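Local coordinates for putative exported protein (Burkholderia pseudomallei, PDB 4JGB) that is of unknown function but has a Rossmann-type fold that probably binds NAD(P)H and may act as an oxidoreductase on CH-NH groups, at residues A[7-12]-A[33-38]; A[12-17]-A[75-80]; A[22-27]-A[191-196]; A[51-56]-A[84-89]; A[67-72]-A[97-102]. One frame throughout, in Å; residues are numbered along the deposited sequence.

Contact 1 (A[7-12]-A[33-38]); sequences KIALFG and TALSRN. With SO4 (sulfate ion), chain E.
Leu35 leans its side chain across the ring of Phe11, joining strands 7-11 and 31-36, the two parallel strands that helix 16-27 connects in the first beta-alpha-beta unit of the Rossmann fold. The tight part lies on the face that carries Ala9, Phe11 and Leu35. Leu35 CB stands 4.0 Å from the Phe11 ring centroid in a CH-pi contact, over the face but offset toward the rim. With CG anti to the carbonyl carbon (chi1 -67°) and the chain extended beyond it, CD1 passes the ring and reaches both Phe11 CZ at 3.7 Å and Ala9 CB at 3.8 Å. Leu63 of helix 56-63 packs on Ala9 and Leu35, on this same face. The backbones are laced by Thr33 N to Ile8 O (2.9 Å), Leu10 N to Thr33 O, and Leu35 N to Leu10 O (2.9 Å).

Past Leu35 the strands diverge and water takes over. A sulfate, probably from the crystallisation liquor, lies after the second strand, a place consistent with the adenosine-ribose or 2'-phosphate site of NADP-binding relatives; the Arg37 side chain is not modelled beyond CB. One water lies close to Leu10 O and Leu35 O. Another, beside the sulfate, accepts from Gly12 N at 2.8 Å and lies 2.8 Å from Leu35 O.

Contact 2 (A[12-17]-A[75-80]); sequences GATGMI and PKQEEA. With SO4 (sulfate ion), chain D; EDO (1,2-ethanediol), chain C.
Gln77 reaches from the loop after strand 68-71 to the turn Gly12-Gly15, threading between a sulfate and an ethanediol. Its CB and CG both skirt sulfate O3, CB at 3.2 Å and CG at 3.3 Å. CG lies anti to the carbonyl carbon (chi1 -83°) and the chain runs on extended, which lays the amide between the ion and the glycine-rich turn. CD lies between sulfate O3 and ethanediol O1. At the tip the two ends divide the work. NE2 donates to sulfate O3 at 3.0 Å and, weakly, to Gly12 O at 3.3 Å; OE1 accepts from ethanediol O1, which in turn receives Thr14 N. Gly15 CA lies 3.4 Å from NE2, so this glycine gives the amide a close approach to the backbone.

The sulfate is held from both segments: Met16 N reaches O2 (2.8 Å), Ile17 N reaches O1, and Lys76 N reaches O4, with Gly74 N adding a further bond. Beside it Ile17 CD1 touches Pro75 CD at 3.8 Å, the side chains crossing at about a right angle. An anion facing the start of helix 16-27, beside the Gly-x-x-Gly turn, is consistent with the dinucleotide pyrophosphate site of Rossmann folds.

Contact 3 (A[22-27]-A[191-196]); sequences AAEAAR and YAIAFV
Glu24 and Val196 form the centre of the apolar contact between helices 16-27 and 188-201. Val196 CG2 is the probing atom: it meets Glu24 CG at 3.9 Å and Ala25 CB at 4.1 Å, set between two neighbouring residues of the first helix. Ala192, one turn earlier, places its CB 4.1 Å from Glu24 CB. The segment axes approach to 9.1 Å and cross at -58°. Both helices cover the same face of the parallel Rossmann sheet, with Ala22 and Ala25 resting on Val32 of strand 31-36 and Phe195 on Val103 and Val105 of strand 101-105.

The polar part belongs to the far end of Glu24. CG stands anti to the backbone N (chi1 -180°) and the chain then bends at chi2 (61°), carrying the carboxylate over Ile193, where OE1 is 3.6 Å from CG1 and CD 3.7 Å from the same atom. Two salt bridges satisfy this buried charge, OE2 to Arg28 and OE1 to Arg165; they would be expected to keep the carboxylate ionised. Arg28 NH2 also donates a weak hydrogen bond to Ile193 O, which ties the residue after segment 22-27 to the backbone of helix 188-201.

Contact 4 (A[51-56]-A[84-89]); sequences ADLFDP and VAVAKA
Leu53 and Phe54 are the central pair of a type I turn from Asp52 to Asp55, closed by Asp55 N to Asp52 O, and the turn presents both side chains to helix 83-97. It belongs to the Rossmann fold's link between strand 47-50 and helix 56-63, for which Asp55 is the N-cap. Asp52 stiffens the turn as an Asx turn: OD1 accepts Phe54 N at 3.0 Å, the donor standing 63° out of the carboxylate plane.

Leu53 CG is anti to the backbone N (chi1 -166°), and CD2 comes between the two methyls of Val86, 3.7 Å from CG1 and 3.9 Å from CG2, the two side chains crossing at about a right angle. Leu53 also touches Phe11 of strand 7-11, so it bridges helix and sheet. Its carbonyl O lies 3.5 Å from Ala89 CB, one turn further along the helix. Phe54 lies more toward solvent. The ring turns its CE1-CZ edge to the helix, CZ meeting Val86 CG2 at 3.7 Å, while Ala85 CB approaches CE1 obliquely at 3.9 Å. That edge points at the helix backbone, with Val86 N in the ring plane 3.8 Å from CE1.

Contact 5 (A[67-72]-A[97-102]); sequences DVVASA and AGVKRV
Val69 turns CG1 into the position between its backbone N and carbonyl carbon (chi1 67°), and Val102 holds CG2 anti to its carbonyl carbon; the two methyls meet at 3.8 Å, the side chains lying side by side and pointing the same way. Next to them, Val68 CG2 rests against Arg101 CB at 3.8 Å, on the other face of the sheet. Val69 N donates to Arg101 O at 2.9 Å, in the carbonyl plane, and a further backbone hydrogen bond joins Val69 and Val103. These are parallel neighbours, strands 68-71 and 101-105, joined by helix 83-97 in a Rossmann beta-alpha-beta unit. Leu90 and Ala94 of that helix cover the valine face, and Gly98, with positive phi, ends it as the C-prime residue of a Schellman motif.

Before the pairing begins the backbones stand farther apart. Val99 CG1 fits in there, 3.8 Å from Asp67 O and 3.9 Å from Val69 N, and a water bridges the rest, donating to Asp67 O (2.6 Å) and accepting from Lys100 N (3.1 Å). Beyond CG, Arg101 bends at chi2 (72°) and leads away from Val68; its guanidinium binds Asp150 O and Thr152 OG1 and forms a salt bridge with Glu198.

Overall arrangement
Contacts 1 and 5 are buried strand pairings in one sheet, joined where strands 7-11 and 68-71 run side by side; backbone bonds and apolar packing dominate both, with an aromatic ring in contact 1 and valines in contact 5. Contact 3 is also buried but is a helix pair, apolar with one carboxylate held by outside arginines, and its Phe195 packs on Ala70 of contact 5. Contact 4 lies at the surface, touching contact 1 through Ala51 on Leu35 and contact 5 through Val86 on Ser71. Contact 2, partly buried, is the most polar: backbone amides and one side-chain amide gather on an anion. It shares Gly12 with contact 1 and helix 16-27 with contact 3.

Contact 1 (A[7-12]-A[33-38])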
# COMPACT_ATOMS: atom_id res chain seq x y z
N LYS A 7 -4.12 -8.57 13.90
CA LYS A 7 -3.06 -7.72 14.43
C LYS A 7 -2.30 -7.17 13.24
O LYS A 7 -1.42 -7.87 12.67
CB LYS A 7 -2.09 -8.50 15.29
CG LYS A 7 -2.64 -8.99 16.62
CD LYS A 7 -1.50 -9.73 17.30
CE LYS A 7 -1.56 -9.68 18.80
NZ LYS A 7 -2.36 -10.86 19.22
N ILE A 8 -2.61 -5.93 12.89
CA ILE A 8 -1.94 -5.24 11.76
C ILE A 8 -0.88 -4.20 12.19
O ILE A 8 -1.17 -3.28 12.98
CB ILE A 8 -2.99 -4.53 10.87
CG1 ILE A 8 -3.99 -5.56 10.29
CG2 ILE A 8 -2.30 -3.69 9.82
CD1 ILE A 8 -5.40 -5.00 10.13
N ALA A 9 0.34 -4.37 11.69
CA ALA A 9 1.41 -3.39 11.92
C ALA A 9 1.51 -2.54 10.67
O ALA A 9 1.46 -3.04 9.56
CB ALA A 9 2.75 -4.08 12.20
N LEU A 10 1.65 -1.23 10.85
CA LEU A 10 1.47 -0.30 9.74
C LEU A 10 2.56 0.76 9.81
O LEU A 10 2.67 1.43 10.84
CB LEU A 10 0.06 0.33 9.86
CG LEU A 10 -0.25 1.40 8.79
CD1 LEU A 10 -0.36 0.73 7.43
CD2 LEU A 10 -1.52 2.20 9.11
N PHE A 11 3.39 0.86 8.75
CA PHE A 11 4.32 1.98 8.55
C PHE A 11 3.62 3.12 7.79
O PHE A 11 2.73 2.87 6.99
CB PHE A 11 5.58 1.52 7.78
CG PHE A 11 6.49 0.62 8.57
CD1 PHE A 11 7.53 1.15 9.35
CD2 PHE A 11 6.30 -0.76 8.57
CE1 PHE A 11 8.35 0.32 10.12
CE2 PHE A 11 7.12 -1.61 9.32
CZ PHE A 11 8.15 -1.07 10.10
N GLY A 12 4.01 4.36 8.07
CA GLY A 12 3.43 5.51 7.38
C GLY A 12 2.06 5.93 7.90
O GLY A 12 1.33 6.63 7.19
N THR A 33 -1.18 -1.35 15.17
CA THR A 33 0.05 -0.80 15.73
C THR A 33 0.75 0.06 14.68
O THR A 33 1.19 -0.45 13.68
CB THR A 33 0.96 -1.96 16.21
OG1 THR A 33 0.18 -2.83 17.05
CG2 THR A 33 2.20 -1.42 16.97
N ALA A 34 0.83 1.37 14.91
CA ALA A 34 1.63 2.27 14.08
C ALA A 34 3.11 2.13 14.41
O ALA A 34 3.54 2.38 15.55
CB ALA A 34 1.16 3.72 14.24
N LEU A 35 3.89 1.71 13.42
CA LEU A 35 5.31 1.55 13.64
C LEU A 35 6.05 2.73 13.03
O LEU A 35 5.76 3.11 11.88
CB LEU A 35 5.81 0.21 13.05
CG LEU A 35 5.33 -1.11 13.65
CD1 LEU A 35 6.03 -2.26 12.93
CD2 LEU A 35 5.65 -1.16 15.14
N SER A 36 6.99 3.32 13.79
CA SER A 36 7.88 4.40 13.29
C SER A 36 9.20 4.55 14.06
O SER A 36 9.36 3.99 15.15
CB SER A 36 7.15 5.75 13.25
OG SER A 36 6.72 6.15 14.54
N ARG A 37 10.13 5.32 13.50
CA ARG A 37 11.42 5.64 14.18
C ARG A 37 11.23 6.45 15.47
O ARG A 37 11.88 6.15 16.47
CB ARG A 37 12.40 6.33 13.24
N ASN A 38 10.33 7.44 15.45
CA ASN A 38 9.96 8.22 16.65
C ASN A 38 8.47 8.16 16.88
O ASN A 38 7.75 9.05 16.43
CB ASN A 38 10.34 9.69 16.52
CG ASN A 38 11.63 9.90 15.79
OD1 ASN A 38 11.63 10.07 14.57
ND2 ASN A 38 12.74 9.86 16.51
S SO4 E . 9.35 6.71 9.85
O1 SO4 E . 9.92 6.20 11.12
O2 SO4 E . 8.45 5.74 9.20
O3 SO4 E . 8.58 7.94 10.16
O4 SO4 E . 10.46 7.02 8.92
O HOH W 1 3.17 4.32 11.28
O HOH W 2 6.13 4.97 9.80

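Contact 2 (A[12-17]-A[75-80])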
# COMPACT_ATOMS: atom_id res chain seq x y z
N GLY A 12 4.01 4.36 8.07
CA GLY A 12 3.43 5.51 7.38
C GLY A 12 2.06 5.93 7.90
O GLY A 12 1.33 6.63 7.19
N ALA A 13 1.71 5.50 9.11
CA ALA A 13 0.37 5.74 9.68
C ALA A 13 -0.09 7.21 9.90
O ALA A 13 -1.31 7.44 10.09
CB ALA A 13 0.13 4.90 10.94
N THR A 14 0.82 8.19 9.86
CA THR A 14 0.42 9.57 10.09
C THR A 14 0.13 10.27 8.78
O THR A 14 -0.26 11.44 8.78
CB THR A 14 1.47 10.44 10.81
OG1 THR A 14 2.65 10.55 10.00
CG2 THR A 14 1.84 9.88 12.13
N GLY A 15 0.35 9.58 7.66
CA GLY A 15 0.12 10.17 6.35
C GLY A 15 -1.36 10.36 6.07
O GLY A 15 -2.23 9.93 6.83
N MET A 16 -1.64 11.02 4.97
CA MET A 16 -2.97 11.27 4.48
C MET A 16 -3.63 9.91 4.15
O MET A 16 -4.80 9.64 4.55
CB MET A 16 -2.82 12.18 3.24
CG MET A 16 -4.09 12.76 2.70
SD MET A 16 -4.89 11.47 1.73
CE MET A 16 -4.10 11.68 0.14
N ILE A 17 -2.89 9.03 3.47
CA ILE A 17 -3.40 7.68 3.18
C ILE A 17 -3.31 6.76 4.40
O ILE A 17 -4.27 6.02 4.73
CB ILE A 17 -2.65 7.02 2.00
CG1 ILE A 17 -2.83 7.88 0.74
CG2 ILE A 17 -3.13 5.58 1.80
CD1 ILE A 17 -2.07 7.37 -0.49
N PRO A 75 2.00 9.86 -1.40
CA PRO A 75 2.73 10.83 -2.25
C PRO A 75 3.60 11.85 -1.49
O PRO A 75 4.65 12.25 -2.02
CB PRO A 75 1.61 11.54 -3.03
CG PRO A 75 0.35 11.23 -2.28
CD PRO A 75 0.56 9.87 -1.69
N LYS A 76 3.20 12.27 -0.29
CA LYS A 76 4.02 13.23 0.48
C LYS A 76 5.14 12.54 1.28
O LYS A 76 6.18 13.14 1.54
CB LYS A 76 3.16 14.11 1.39
N GLN A 77 4.94 11.27 1.63
CA GLN A 77 5.93 10.57 2.46
C GLN A 77 7.00 9.80 1.69
O GLN A 77 8.13 9.64 2.17
CB GLN A 77 5.23 9.60 3.40
CG GLN A 77 4.70 10.23 4.67
CD GLN A 77 4.02 9.20 5.54
OE1 GLN A 77 4.52 8.86 6.61
NE2 GLN A 77 2.90 8.67 5.07
N GLU A 78 6.65 9.29 0.52
CA GLU A 78 7.56 8.43 -0.23
C GLU A 78 8.67 9.23 -0.93
O GLU A 78 8.48 10.41 -1.26
CB GLU A 78 6.77 7.68 -1.28
CG GLU A 78 6.20 8.60 -2.36
CD GLU A 78 5.34 7.85 -3.34
OE1 GLU A 78 5.32 6.60 -3.26
OE2 GLU A 78 4.69 8.50 -4.20
N GLU A 79 9.81 8.58 -1.14
CA GLU A 79 10.86 9.16 -1.96
C GLU A 79 11.23 8.16 -3.04
O GLU A 79 11.38 6.97 -2.74
CB GLU A 79 12.08 9.49 -1.12
CG GLU A 79 11.86 10.58 -0.08
CD GLU A 79 13.10 10.84 0.75
OE1 GLU A 79 14.17 11.14 0.18
OE2 GLU A 79 13.00 10.77 1.99
N ALA A 80 11.37 8.62 -4.29
CA ALA A 80 11.67 7.73 -5.42
C ALA A 80 12.84 6.80 -5.08
O ALA A 80 12.76 5.60 -5.30
CB ALA A 80 11.95 8.50 -6.70
S SO4 D . 0.84 10.67 2.32
O1 SO4 D . -0.24 9.63 2.24
O2 SO4 D . 0.62 11.67 3.40
O3 SO4 D . 2.18 10.04 2.53
O4 SO4 D . 0.91 11.39 1.01
C1 EDO C . 5.02 9.04 9.73
O1 EDO C . 3.83 8.34 9.29
C2 EDO C . 5.42 8.51 11.10
O2 EDO C . 4.55 7.40 11.32

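Contact 3 (A[22-27]-A[191-196])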
# COMPACT_ATOMS: atom_id res chain seq x y z
N ALA A 22 -5.27 3.27 9.08
CA ALA A 22 -5.26 2.91 10.48
C ALA A 22 -6.63 3.05 11.11
O ALA A 22 -7.04 2.21 11.88
CB ALA A 22 -4.23 3.74 11.28
N ALA A 23 -7.33 4.13 10.80
CA ALA A 23 -8.65 4.39 11.37
C ALA A 23 -9.70 3.40 10.84
O ALA A 23 -10.61 2.95 11.59
CB ALA A 23 -9.08 5.83 11.06
N GLU A 24 -9.59 3.08 9.55
CA GLU A 24 -10.49 2.10 8.91
C GLU A 24 -10.32 0.73 9.54
O GLU A 24 -11.31 0.01 9.75
CB GLU A 24 -10.26 2.03 7.39
CG GLU A 24 -11.16 1.05 6.62
CD GLU A 24 -12.66 1.35 6.73
OE1 GLU A 24 -13.02 2.54 6.74
OE2 GLU A 24 -13.50 0.41 6.73
N ALA A 25 -9.08 0.35 9.83
CA ALA A 25 -8.84 -0.94 10.45
C ALA A 25 -9.30 -0.95 11.93
O ALA A 25 -9.98 -1.89 12.35
CB ALA A 25 -7.39 -1.37 10.32
N ALA A 26 -8.95 0.10 12.68
CA ALA A 26 -9.38 0.23 14.10
C ALA A 26 -10.90 0.19 14.26
O ALA A 26 -11.40 -0.50 15.15
CB ALA A 26 -8.82 1.49 14.74
N ARG A 27 -11.64 0.89 13.40
CA ARG A 27 -13.08 0.99 13.59
C ARG A 27 -13.78 -0.36 13.34
O ARG A 27 -14.95 -0.53 13.74
CB ARG A 27 -13.69 2.09 12.71
CG ARG A 27 -13.78 1.80 11.20
CD ARG A 27 -14.21 3.07 10.44
NE ARG A 27 -15.62 3.40 10.74
CZ ARG A 27 -16.26 4.54 10.43
NH1 ARG A 27 -15.65 5.54 9.81
NH2 ARG A 27 -17.54 4.68 10.77
N TYR A 191 -10.29 4.44 -0.64
CA TYR A 191 -9.08 3.63 -0.85
C TYR A 191 -8.75 2.81 0.41
O TYR A 191 -8.42 1.60 0.34
CB TYR A 191 -7.89 4.50 -1.26
CG TYR A 191 -6.59 3.74 -1.35
CD1 TYR A 191 -6.17 3.15 -2.56
CD2 TYR A 191 -5.72 3.66 -0.24
CE1 TYR A 191 -4.96 2.47 -2.64
CE2 TYR A 191 -4.52 2.96 -0.31
CZ TYR A 191 -4.14 2.37 -1.50
OH TYR A 191 -2.94 1.71 -1.56
N ALA A 192 -8.88 3.45 1.58
CA ALA A 192 -8.66 2.76 2.85
C ALA A 192 -9.70 1.59 3.05
O ALA A 192 -9.34 0.49 3.48
CB ALA A 192 -8.71 3.77 4.00
N ILE A 193 -10.97 1.82 2.72
CA ILE A 193 -11.93 0.69 2.71
C ILE A 193 -11.38 -0.46 1.85
O ILE A 193 -11.27 -1.56 2.32
CB ILE A 193 -13.36 1.11 2.28
CG1 ILE A 193 -13.94 2.13 3.31
CG2 ILE A 193 -14.26 -0.15 2.13
CD1 ILE A 193 -15.33 2.66 3.08
N ALA A 194 -11.05 -0.18 0.59
CA ALA A 194 -10.46 -1.19 -0.30
C ALA A 194 -9.24 -1.92 0.27
O ALA A 194 -9.13 -3.16 0.15
CB ALA A 194 -10.12 -0.58 -1.66
N PHE A 195 -8.34 -1.16 0.90
CA PHE A 195 -7.03 -1.64 1.29
C PHE A 195 -7.25 -2.61 2.45
O PHE A 195 -6.75 -3.76 2.43
CB PHE A 195 -6.15 -0.43 1.72
CG PHE A 195 -4.70 -0.76 2.00
CD1 PHE A 195 -4.30 -1.30 3.23
CD2 PHE A 195 -3.71 -0.44 1.06
CE1 PHE A 195 -2.96 -1.54 3.50
CE2 PHE A 195 -2.36 -0.70 1.34
CZ PHE A 195 -1.99 -1.23 2.57
N VAL A 196 -8.05 -2.18 3.42
CA VAL A 196 -8.35 -3.02 4.58
C VAL A 196 -9.26 -4.22 4.19
O VAL A 196 -9.11 -5.31 4.76
CB VAL A 196 -8.97 -2.17 5.74
CG1 VAL A 196 -9.43 -3.08 6.87
CG2 VAL A 196 -7.97 -1.12 6.28

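Contact 4 (A[51-56]-A[84-89])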
# COMPACT_ATOMS: atom_id res chain seq x y z
N ALA A 51 10.17 1.22 15.62
CA ALA A 51 10.68 0.31 14.61
C ALA A 51 11.38 1.12 13.54
O ALA A 51 10.88 2.18 13.11
CB ALA A 51 9.55 -0.52 14.00
N ASP A 52 12.55 0.63 13.12
CA ASP A 52 13.29 1.22 12.04
C ASP A 52 13.23 0.24 10.90
O ASP A 52 13.85 -0.83 10.93
CB ASP A 52 14.75 1.50 12.43
CG ASP A 52 15.63 1.88 11.22
OD1 ASP A 52 15.06 2.23 10.15
OD2 ASP A 52 16.88 1.85 11.34
N LEU A 53 12.49 0.65 9.88
CA LEU A 53 12.27 -0.10 8.67
C LEU A 53 13.57 -0.68 8.08
O LEU A 53 13.62 -1.84 7.68
CB LEU A 53 11.55 0.81 7.67
CG LEU A 53 10.90 0.19 6.43
CD1 LEU A 53 10.18 -1.11 6.78
CD2 LEU A 53 9.96 1.18 5.79
N PHE A 54 14.63 0.12 8.08
CA PHE A 54 15.85 -0.24 7.39
C PHE A 54 16.88 -0.91 8.31
O PHE A 54 18.03 -1.12 7.92
CB PHE A 54 16.43 1.00 6.69
CG PHE A 54 15.48 1.65 5.71
CD1 PHE A 54 15.00 0.93 4.60
CD2 PHE A 54 15.06 2.97 5.87
CE1 PHE A 54 14.13 1.52 3.68
CE2 PHE A 54 14.19 3.56 4.95
CZ PHE A 54 13.73 2.84 3.86
N ASP A 55 16.46 -1.25 9.53
CA ASP A 55 17.34 -1.92 10.49
C ASP A 55 16.84 -3.34 10.66
O ASP A 55 15.81 -3.55 11.30
CB ASP A 55 17.38 -1.17 11.82
CG ASP A 55 18.19 -1.88 12.91
OD1 ASP A 55 18.80 -2.95 12.68
OD2 ASP A 55 18.22 -1.36 14.04
N PRO A 56 17.57 -4.32 10.09
CA PRO A 56 17.14 -5.73 9.96
C PRO A 56 16.48 -6.28 11.22
O PRO A 56 15.32 -6.72 11.17
CB PRO A 56 18.45 -6.47 9.65
CG PRO A 56 19.56 -5.51 9.98
CD PRO A 56 18.98 -4.16 9.69
N VAL A 84 11.87 1.09 -3.64
CA VAL A 84 12.36 -0.32 -3.70
C VAL A 84 12.91 -0.86 -2.36
O VAL A 84 12.56 -1.98 -1.94
CB VAL A 84 13.40 -0.51 -4.84
CG1 VAL A 84 14.06 -1.90 -4.77
CG2 VAL A 84 12.72 -0.31 -6.18
N ALA A 85 13.77 -0.08 -1.69
CA ALA A 85 14.36 -0.50 -0.42
C ALA A 85 13.27 -0.78 0.63
O ALA A 85 13.37 -1.75 1.38
CB ALA A 85 15.34 0.53 0.10
N VAL A 86 12.23 0.06 0.67
CA VAL A 86 11.11 -0.18 1.57
C VAL A 86 10.48 -1.55 1.31
O VAL A 86 10.39 -2.36 2.22
CB VAL A 86 10.01 0.91 1.49
CG1 VAL A 86 8.79 0.48 2.31
CG2 VAL A 86 10.52 2.24 2.03
N ALA A 87 10.03 -1.79 0.08
CA ALA A 87 9.51 -3.11 -0.33
C ALA A 87 10.46 -4.28 0.08
O ALA A 87 10.02 -5.29 0.64
CB ALA A 87 9.26 -3.12 -1.84
N LYS A 88 11.75 -4.13 -0.23
CA LYS A 88 12.75 -5.13 0.09
C LYS A 88 12.86 -5.35 1.59
O LYS A 88 12.94 -6.50 2.07
CB LYS A 88 14.12 -4.76 -0.48
CG LYS A 88 14.19 -4.85 -1.99
CD LYS A 88 15.64 -4.84 -2.53
CE LYS A 88 15.61 -4.97 -4.05
NZ LYS A 88 16.92 -5.15 -4.74
N ALA A 89 12.85 -4.26 2.34
CA ALA A 89 13.02 -4.33 3.80
C ALA A 89 11.79 -4.94 4.44
O ALA A 89 11.88 -5.70 5.40
CB ALA A 89 13.33 -2.96 4.39

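Contact 5 (A[67-72]-A[97-102])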
# COMPACT_ATOMS: atom_id res chain seq x y z
N ASP A 67 -0.19 -10.36 12.52
CA ASP A 67 -0.79 -11.13 11.40
C ASP A 67 -0.43 -10.55 10.05
O ASP A 67 -0.27 -11.28 9.07
CB ASP A 67 -2.32 -11.21 11.52
CG ASP A 67 -2.76 -11.85 12.78
OD1 ASP A 67 -2.29 -12.96 13.04
OD2 ASP A 67 -3.57 -11.24 13.52
N VAL A 68 -0.30 -9.22 9.99
CA VAL A 68 -0.19 -8.52 8.72
C VAL A 68 0.81 -7.37 8.88
O VAL A 68 0.77 -6.64 9.87
CB VAL A 68 -1.57 -7.97 8.28
CG1 VAL A 68 -1.51 -7.08 7.02
CG2 VAL A 68 -2.56 -9.13 8.12
N VAL A 69 1.69 -7.19 7.91
CA VAL A 69 2.44 -5.93 7.90
C VAL A 69 2.05 -5.10 6.67
O VAL A 69 1.99 -5.62 5.54
CB VAL A 69 3.95 -6.18 8.05
CG1 VAL A 69 4.49 -6.89 6.82
CG2 VAL A 69 4.69 -4.87 8.24
N ALA A 70 1.73 -3.82 6.88
CA ALA A 70 1.38 -2.91 5.77
C ALA A 70 2.27 -1.67 5.72
O ALA A 70 2.67 -1.13 6.75
CB ALA A 70 -0.12 -2.52 5.83
N SER A 71 2.57 -1.20 4.52
CA SER A 71 3.29 0.06 4.36
C SER A 71 2.40 1.06 3.60
O SER A 71 1.94 0.78 2.49
CB SER A 71 4.63 -0.20 3.65
OG SER A 71 5.15 0.98 3.05
N ALA A 72 2.20 2.23 4.20
CA ALA A 72 1.21 3.20 3.73
C ALA A 72 1.78 4.56 3.39
O ALA A 72 1.05 5.55 3.33
CB ALA A 72 0.12 3.37 4.78
N ALA A 97 10.41 -12.54 10.57
CA ALA A 97 9.44 -12.55 11.67
C ALA A 97 8.33 -13.63 11.54
O ALA A 97 7.62 -13.90 12.49
CB ALA A 97 8.83 -11.17 11.83
N GLY A 98 8.19 -14.25 10.38
CA GLY A 98 7.18 -15.31 10.20
C GLY A 98 5.80 -14.77 9.86
O GLY A 98 4.79 -15.45 10.07
N VAL A 99 5.77 -13.54 9.32
CA VAL A 99 4.52 -12.88 8.93
C VAL A 99 4.27 -13.12 7.44
O VAL A 99 5.14 -12.86 6.61
CB VAL A 99 4.58 -11.36 9.23
CG1 VAL A 99 3.41 -10.60 8.58
CG2 VAL A 99 4.66 -11.12 10.75
N LYS A 100 3.10 -13.63 7.11
CA LYS A 100 2.85 -14.08 5.75
C LYS A 100 2.16 -13.00 4.92
O LYS A 100 2.40 -12.88 3.71
CB LYS A 100 2.03 -15.37 5.79
CG LYS A 100 1.84 -16.05 4.44
CD LYS A 100 2.85 -17.15 4.21
CE LYS A 100 2.55 -17.88 2.91
NZ LYS A 100 1.11 -18.29 2.84
N ARG A 101 1.32 -12.19 5.56
CA ARG A 101 0.53 -11.22 4.82
C ARG A 101 1.21 -9.86 4.86
O ARG A 101 1.46 -9.32 5.94
CB ARG A 101 -0.91 -11.18 5.36
CG ARG A 101 -1.88 -10.36 4.51
CD ARG A 101 -2.18 -11.09 3.23
NE ARG A 101 -3.28 -10.49 2.50
CZ ARG A 101 -3.15 -9.92 1.31
NH1 ARG A 101 -1.95 -9.84 0.72
NH2 ARG A 101 -4.24 -9.43 0.73
N VAL A 102 1.53 -9.34 3.67
CA VAL A 102 2.22 -8.06 3.45
C VAL A 102 1.41 -7.22 2.44
O VAL A 102 1.17 -7.67 1.31
CB VAL A 102 3.65 -8.28 2.84
CG1 VAL A 102 4.34 -6.95 2.52
CG2 VAL A 102 4.53 -9.12 3.75
O HOH W 3 0.27 -13.67 8.31